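Trehalose-6-phosphate phosphatase (Candida albicans, PDB 5DXI) is a fungal trehalose-phosphatase family enzyme of the HAD clan, held here with magnesium, beryllium trifluoride and a bound glycan. Local coordinates at residues A[111-125]-A[132-144]. Residues are numbered along the deposited sequence; the frame is centred on the assembly and turned at random.
Sequences MSWQEKVDDIFKYYT and NIERKKVALTWHY. With GLC (alpha-D-glucopyranose), chain C.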
loop_
_atom_site.group_PDB
_atom_site.type_symbol
_atom_site.label_atom_id
_atom_site.label_comp_id
_atom_site.label_asym_id
_atom_site.label_seq_id
_atom_site.Cartn_x
_atom_site.Cartn_y
_atom_site.Cartn_z
ATOM N N MET A 111 13.387 18.687 -3.672
ATOM C CA MET A 111 11.970 18.954 -3.434
ATOM C C MET A 111 11.432 20.173 -4.184
ATOM O O MET A 111 10.306 20.604 -3.940
ATOM C CB MET A 111 11.729 19.137 -1.932
ATOM C CG MET A 111 11.951 17.874 -1.122
ATOM S SD MET A 111 10.807 16.590 -1.664
ATOM C CE MET A 111 11.694 15.094 -1.242
ATOM N N SER A 112 12.206 20.713 -5.119
ATOM C CA SER A 112 11.817 21.971 -5.753
ATOM C C SER A 112 10.658 21.806 -6.735
ATOM O O SER A 112 10.074 22.784 -7.192
ATOM C CB SER A 112 13.023 22.611 -6.448
ATOM O OG SER A 112 13.492 21.819 -7.524
ATOM N N TRP A 113 10.323 20.562 -7.054
ATOM C CA TRP A 113 9.173 20.279 -7.897
ATOM C C TRP A 113 7.840 20.587 -7.201
ATOM O O TRP A 113 6.844 20.844 -7.869
ATOM C CB TRP A 113 9.200 18.814 -8.346
ATOM C CG TRP A 113 9.317 17.847 -7.213
ATOM C CD1 TRP A 113 10.471 17.353 -6.674
ATOM C CD2 TRP A 113 8.243 17.272 -6.460
ATOM N NE1 TRP A 113 10.182 16.493 -5.638
ATOM C CE2 TRP A 113 8.820 16.428 -5.487
ATOM C CE3 TRP A 113 6.849 17.381 -6.518
ATOM C CZ2 TRP A 113 8.051 15.698 -4.582
ATOM C CZ3 TRP A 113 6.089 16.651 -5.623
ATOM C CH2 TRP A 113 6.691 15.818 -4.671
ATOM N N GLN A 114 7.841 20.583 -5.871
ATOM C CA GLN A 114 6.607 20.669 -5.088
ATOM C C GLN A 114 5.774 21.905 -5.424
ATOM O O GLN A 114 4.560 21.806 -5.633
ATOM C CB GLN A 114 6.915 20.646 -3.581
ATOM C CG GLN A 114 7.292 19.269 -3.070
ATOM C CD GLN A 114 7.589 19.243 -1.589
ATOM O OE1 GLN A 114 8.170 20.177 -1.040
ATOM N NE2 GLN A 114 7.196 18.157 -0.926
ATOM N N GLU A 115 6.424 23.060 -5.488
ATOM C CA GLU A 115 5.697 24.290 -5.758
ATOM C C GLU A 115 5.156 24.343 -7.173
ATOM O O GLU A 115 4.090 24.905 -7.406
ATOM C CB GLU A 115 6.578 25.506 -5.489
ATOM C CG GLU A 115 6.928 25.653 -4.024
ATOM C CD GLU A 115 5.689 25.670 -3.132
ATOM O OE1 GLU A 115 4.686 26.342 -3.489
ATOM O OE2 GLU A 115 5.711 24.979 -2.086
ATOM N N LYS A 116 5.869 23.736 -8.112
ATOM C CA LYS A 116 5.381 23.692 -9.475
ATOM C C LYS A 116 4.146 22.798 -9.567
ATOM O O LYS A 116 3.186 23.134 -10.254
ATOM C CB LYS A 116 6.479 23.235 -10.429
ATOM C CG LYS A 116 7.593 24.272 -10.558
ATOM C CD LYS A 116 8.743 23.811 -11.438
ATOM C CE LYS A 116 9.831 24.888 -11.497
ATOM N NZ LYS A 116 11.071 24.378 -12.142
ATOM N N VAL A 117 4.174 21.663 -8.876
ATOM C CA VAL A 117 3.007 20.788 -8.825
ATOM C C VAL A 117 1.851 21.502 -8.115
ATOM O O VAL A 117 0.708 21.455 -8.571
ATOM C CB VAL A 117 3.339 19.451 -8.130
ATOM C CG1 VAL A 117 2.065 18.663 -7.819
ATOM C CG2 VAL A 117 4.282 18.633 -9.007
ATOM N N ASP A 118 2.167 22.160 -7.003
ATOM C CA ASP A 118 1.194 22.917 -6.228
ATOM C C ASP A 118 0.496 23.960 -7.101
ATOM O O ASP A 118 -0.731 24.050 -7.112
ATOM C CB ASP A 118 1.880 23.600 -5.043
ATOM C CG ASP A 118 0.906 24.031 -3.954
ATOM O OD1 ASP A 118 -0.282 23.653 -3.998
ATOM O OD2 ASP A 118 1.343 24.745 -3.039
ATOM N N ASP A 119 1.290 24.742 -7.830
ATOM C CA ASP A 119 0.772 25.747 -8.758
ATOM C C ASP A 119 -0.170 25.135 -9.783
ATOM O O ASP A 119 -1.220 25.694 -10.092
ATOM C CB ASP A 119 1.925 26.458 -9.472
ATOM C CG ASP A 119 2.649 27.439 -8.568
ATOM O OD1 ASP A 119 2.168 27.674 -7.440
ATOM O OD2 ASP A 119 3.704 27.962 -8.980
ATOM N N ILE A 120 0.205 23.980 -10.309
ATOM C CA ILE A 120 -0.619 23.331 -11.309
ATOM C C ILE A 120 -1.931 22.842 -10.670
ATOM O O ILE A 120 -3.006 23.001 -11.253
ATOM C CB ILE A 120 0.143 22.174 -11.985
ATOM C CG1 ILE A 120 1.296 22.748 -12.813
ATOM C CG2 ILE A 120 -0.790 21.332 -12.852
ATOM C CD1 ILE A 120 2.280 21.714 -13.346
ATOM N N PHE A 121 -1.834 22.285 -9.462
ATOM C CA PHE A 121 -3.001 21.809 -8.724
ATOM C C PHE A 121 -3.944 22.967 -8.383
ATOM O O PHE A 121 -5.165 22.805 -8.395
ATOM C CB PHE A 121 -2.588 21.075 -7.440
ATOM C CG PHE A 121 -2.192 19.625 -7.655
ATOM C CD1 PHE A 121 -2.500 18.973 -8.839
ATOM C CD2 PHE A 121 -1.507 18.920 -6.662
ATOM C CE1 PHE A 121 -2.131 17.641 -9.040
ATOM C CE2 PHE A 121 -1.142 17.582 -6.852
ATOM C CZ PHE A 121 -1.452 16.947 -8.041
ATOM N N LYS A 122 -3.383 24.128 -8.062
ATOM C CA LYS A 122 -4.210 25.289 -7.737
ATOM C C LYS A 122 -5.069 25.717 -8.931
ATOM O O LYS A 122 -6.238 26.081 -8.771
ATOM C CB LYS A 122 -3.343 26.454 -7.256
ATOM C CG LYS A 122 -2.906 26.333 -5.808
ATOM C CD LYS A 122 -2.004 27.485 -5.403
ATOM C CE LYS A 122 -1.774 27.503 -3.904
ATOM N NZ LYS A 122 -0.635 28.393 -3.537
ATOM N N TYR A 123 -4.492 25.653 -10.126
ATOM C CA TYR A 123 -5.223 25.956 -11.352
ATOM C C TYR A 123 -6.403 25.012 -11.575
ATOM O O TYR A 123 -7.508 25.454 -11.897
ATOM C CB TYR A 123 -4.278 25.908 -12.555
ATOM C CG TYR A 123 -4.965 26.043 -13.903
ATOM C CD1 TYR A 123 -5.239 27.292 -14.449
ATOM C CD2 TYR A 123 -5.298 24.914 -14.649
ATOM C CE1 TYR A 123 -5.854 27.416 -15.684
ATOM C CE2 TYR A 123 -5.913 25.026 -15.886
ATOM C CZ TYR A 123 -6.188 26.279 -16.400
ATOM O OH TYR A 123 -6.796 26.391 -17.630
ATOM N N TYR A 124 -6.174 23.714 -11.415
ATOM C CA TYR A 124 -7.233 22.753 -11.672
ATOM C C TYR A 124 -8.226 22.703 -10.523
ATOM O O TYR A 124 -9.383 22.351 -10.725
ATOM C CB TYR A 124 -6.649 21.367 -11.962
ATOM C CG TYR A 124 -6.026 21.296 -13.333
ATOM C CD1 TYR A 124 -6.807 21.041 -14.456
ATOM C CD2 TYR A 124 -4.665 21.499 -13.513
ATOM C CE1 TYR A 124 -6.253 20.989 -15.714
ATOM C CE2 TYR A 124 -4.098 21.445 -14.768
ATOM C CZ TYR A 124 -4.895 21.192 -15.866
ATOM O OH TYR A 124 -4.329 21.134 -17.120
ATOM N N THR A 125 -7.782 23.066 -9.323
ATOM C CA THR A 125 -8.687 23.173 -8.184
ATOM C C THR A 125 -9.696 24.296 -8.435
ATOM O O THR A 125 -10.898 24.145 -8.195
ATOM C CB THR A 125 -7.938 23.453 -6.855
ATOM O OG1 THR A 125 -7.134 22.321 -6.496
ATOM C CG2 THR A 125 -8.919 23.727 -5.736
ATOM N N ASN A 132 -9.934 19.568 -3.745
ATOM C CA ASN A 132 -8.981 20.245 -2.864
ATOM C C ASN A 132 -7.588 19.616 -2.914
ATOM O O ASN A 132 -7.405 18.500 -3.411
ATOM C CB ASN A 132 -9.471 20.266 -1.417
ATOM C CG ASN A 132 -9.323 18.928 -0.726
ATOM O OD1 ASN A 132 -9.999 17.969 -1.068
ATOM N ND2 ASN A 132 -8.466 18.873 0.286
ATOM N N ILE A 133 -6.620 20.358 -2.387
ATOM C CA ILE A 133 -5.222 19.963 -2.404
ATOM C C ILE A 133 -4.802 19.481 -1.027
ATOM O O ILE A 133 -5.059 20.150 -0.038
ATOM C CB ILE A 133 -4.314 21.140 -2.816
ATOM C CG1 ILE A 133 -4.593 21.563 -4.254
ATOM C CG2 ILE A 133 -2.837 20.780 -2.644
ATOM C CD1 ILE A 133 -3.941 22.875 -4.626
ATOM N N GLU A 134 -4.156 18.323 -0.967
ATOM C CA GLU A 134 -3.585 17.838 0.283
ATOM C C GLU A 134 -2.062 17.889 0.178
ATOM O O GLU A 134 -1.465 17.158 -0.614
ATOM C CB GLU A 134 -4.053 16.412 0.585
ATOM C CG GLU A 134 -3.522 15.850 1.890
ATOM C CD GLU A 134 -3.866 14.378 2.083
ATOM O OE1 GLU A 134 -4.435 13.738 1.151
ATOM O OE2 GLU A 134 -3.575 13.869 3.182
ATOM N N ARG A 135 -1.447 18.749 0.981
ATOM C CA ARG A 135 0.006 18.888 0.999
ATOM C C ARG A 135 0.579 18.071 2.138
ATOM O O ARG A 135 0.449 18.429 3.301
ATOM C CB ARG A 135 0.409 20.358 1.147
ATOM C CG ARG A 135 0.031 21.207 -0.047
ATOM C CD ARG A 135 0.095 22.704 0.239
ATOM N NE ARG A 135 -0.473 23.428 -0.895
ATOM C CZ ARG A 135 -1.736 23.840 -0.971
ATOM N NH1 ARG A 135 -2.566 23.648 0.048
ATOM N NH2 ARG A 135 -2.160 24.466 -2.064
ATOM N N LYS A 136 1.206 16.953 1.812
ATOM C CA LYS A 136 1.841 16.177 2.862
ATOM C C LYS A 136 3.289 16.659 2.960
ATOM O O LYS A 136 3.622 17.683 2.374
ATOM C CB LYS A 136 1.727 14.686 2.560
ATOM C CG LYS A 136 0.279 14.228 2.332
ATOM C CD LYS A 136 0.276 12.804 1.793
ATOM C CE LYS A 136 -0.931 12.531 0.936
ATOM N NZ LYS A 136 -0.937 11.150 0.388
ATOM N N LYS A 137 4.153 15.930 3.660
ATOM C CA LYS A 137 5.525 16.400 3.826
ATOM C C LYS A 137 6.289 16.309 2.511
ATOM O O LYS A 137 6.989 17.245 2.123
ATOM C CB LYS A 137 6.250 15.612 4.918
ATOM C CG LYS A 137 5.745 15.874 6.335
ATOM C CD LYS A 137 6.927 16.051 7.279
ATOM C CE LYS A 137 6.623 15.560 8.683
ATOM N NZ LYS A 137 7.751 14.702 9.176
ATOM N N VAL A 138 6.139 15.190 1.809
ATOM C CA VAL A 138 6.798 15.032 0.531
ATOM C C VAL A 138 5.769 14.998 -0.605
ATOM O O VAL A 138 5.721 15.906 -1.436
ATOM C CB VAL A 138 7.655 13.747 0.511
ATOM C CG1 VAL A 138 8.275 13.553 -0.862
ATOM C CG2 VAL A 138 8.729 13.828 1.591
ATOM N N ALA A 139 4.925 13.970 -0.607
ATOM C CA ALA A 139 3.917 13.798 -1.642
ATOM C C ALA A 139 2.860 14.905 -1.608
ATOM O O ALA A 139 2.565 15.457 -0.555
ATOM C CB ALA A 139 3.255 12.443 -1.492
ATOM N N LEU A 140 2.302 15.217 -2.770
ATOM C CA LEU A 140 1.148 16.114 -2.866
ATOM C C LEU A 140 -0.010 15.378 -3.508
ATOM O O LEU A 140 0.188 14.559 -4.406
ATOM C CB LEU A 140 1.473 17.368 -3.677
ATOM C CG LEU A 140 2.321 18.428 -2.974
ATOM C CD1 LEU A 140 3.795 18.184 -3.213
ATOM C CD2 LEU A 140 1.913 19.830 -3.415
ATOM N N THR A 141 -1.220 15.665 -3.038
ATOM C CA THR A 141 -2.410 14.979 -3.512
ATOM C C THR A 141 -3.472 15.975 -3.953
ATOM O O THR A 141 -3.790 16.907 -3.223
ATOM C CB THR A 141 -3.001 14.074 -2.408
ATOM O OG1 THR A 141 -2.000 13.158 -1.953
ATOM C CG2 THR A 141 -4.186 13.298 -2.929
ATOM N N TRP A 142 -4.009 15.789 -5.154
ATOM C CA TRP A 142 -5.174 16.563 -5.555
ATOM C C TRP A 142 -6.405 15.662 -5.520
ATOM O O TRP A 142 -6.472 14.658 -6.236
ATOM C CB TRP A 142 -4.982 17.185 -6.937
ATOM C CG TRP A 142 -6.152 18.035 -7.369
ATOM C CD1 TRP A 142 -6.627 19.167 -6.754
ATOM C CD2 TRP A 142 -6.989 17.818 -8.510
ATOM N NE1 TRP A 142 -7.714 19.661 -7.443
ATOM C CE2 TRP A 142 -7.951 18.854 -8.527
ATOM C CE3 TRP A 142 -7.019 16.852 -9.521
ATOM C CZ2 TRP A 142 -8.932 18.944 -9.515
ATOM C CZ3 TRP A 142 -7.990 16.945 -10.505
ATOM C CH2 TRP A 142 -8.935 17.981 -10.493
ATOM N N HIS A 143 -7.353 16.021 -4.659
ATOM C CA HIS A 143 -8.591 15.264 -4.474
ATOM C C HIS A 143 -9.744 15.839 -5.296
ATOM O O HIS A 143 -9.977 17.041 -5.256
ATOM C CB HIS A 143 -9.017 15.267 -3.009
ATOM C CG HIS A 143 -8.125 14.488 -2.095
ATOM N ND1 HIS A 143 -8.217 13.119 -1.955
ATOM C CD2 HIS A 143 -7.151 14.889 -1.244
ATOM C CE1 HIS A 143 -7.339 12.712 -1.057
ATOM N NE2 HIS A 143 -6.675 13.765 -0.614
ATOM N N TYR A 144 -10.486 14.991 -6.004
ATOM C CA TYR A 144 -11.685 15.473 -6.695
ATOM C C TYR A 144 -12.902 14.563 -6.508
ATOM O O TYR A 144 -13.836 14.598 -7.310
ATOM C CB TYR A 144 -11.409 15.674 -8.193
ATOM C CG TYR A 144 -10.953 14.457 -8.962
ATOM C CD1 TYR A 144 -11.869 13.650 -9.626
ATOM C CD2 TYR A 144 -9.605 14.126 -9.051
ATOM C CE1 TYR A 144 -11.457 12.536 -10.351
ATOM C CE2 TYR A 144 -9.178 13.009 -9.782
ATOM C CZ TYR A 144 -10.113 12.217 -10.423
ATOM O OH TYR A 144 -9.723 11.108 -11.140
HETATM C C1 GLC C . -6.527 8.735 1.085
HETATM C C2 GLC C . -5.727 9.977 1.453
HETATM C C3 GLC C . -4.548 10.130 0.486
HETATM C C4 GLC C . -3.711 8.863 0.514
HETATM C C5 GLC C . -4.599 7.676 0.154
HETATM C C6 GLC C . -3.813 6.386 0.294
HETATM O O1 GLC C . -7.133 8.903 -0.196
HETATM O O2 GLC C . -6.584 11.113 1.386
HETATM O O3 GLC C . -3.734 11.224 0.883
HETATM O O4 GLC C . -2.624 8.954 -0.432
HETATM O O5 GLC C . -5.693 7.576 1.050
HETATM O O6 GLC C . -3.488 6.187 1.674
#
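A chi1 of -178° swings the Trp142 indole away from its own backbone N, and a chi1 of -82° turns the Phe121 ring toward the sheet, bringing the two together between helix 113-125 and strand 140-143. The beta carbon of Trp142 sits over the middle of the Phe121 ring as a CH-pi contact, CB lying 3.5 Å from the centroid; the two ring planes are close to parallel but displaced so far that they hardly overlap. Farther out, the indole NE1 gives a weak, bent hydrogen bond to OG1 of Thr125 (2.9 Å), an oxygen that also bonds to the helix carbonyl of Phe121. Ile133 packs beside them, its CD1 3.6 Å from CB of Phe121.

Arg135, extended from CG to NE, grips Asp118 side-on: NH2 reaches the syn lone pair of OD1 at 2.8 Å, and NE reaches OD2 at 3.1 Å. The carboxylate and guanidinium planes stand 64° apart, and CG2 of Ile133 lies over one guanidinium face. At the hairpin turn, NE2 of Gln114 donates to two backbone carbonyls, O of Val138 at 2.7 Å and O of Lys137 at 3.2 Å, both close to the amide plane. Leu140 CD1 touches both CZ3 of Trp113 and CG of Gln114, 3.7 Å from each.

On the sheet's far face, O3 of the alpha-D-glucopyranose donates to OE1 of Glu134, and NZ of Lys136 to its O3 and O4, consistent with a HAD-clan cap. Helix 113-125 packs on the other face of this four-stranded antiparallel sheet, almost parallel to strand 140-143, while Trp113 and Val117 reach strand 181-186 and Tyr124 lies against helix 149-165.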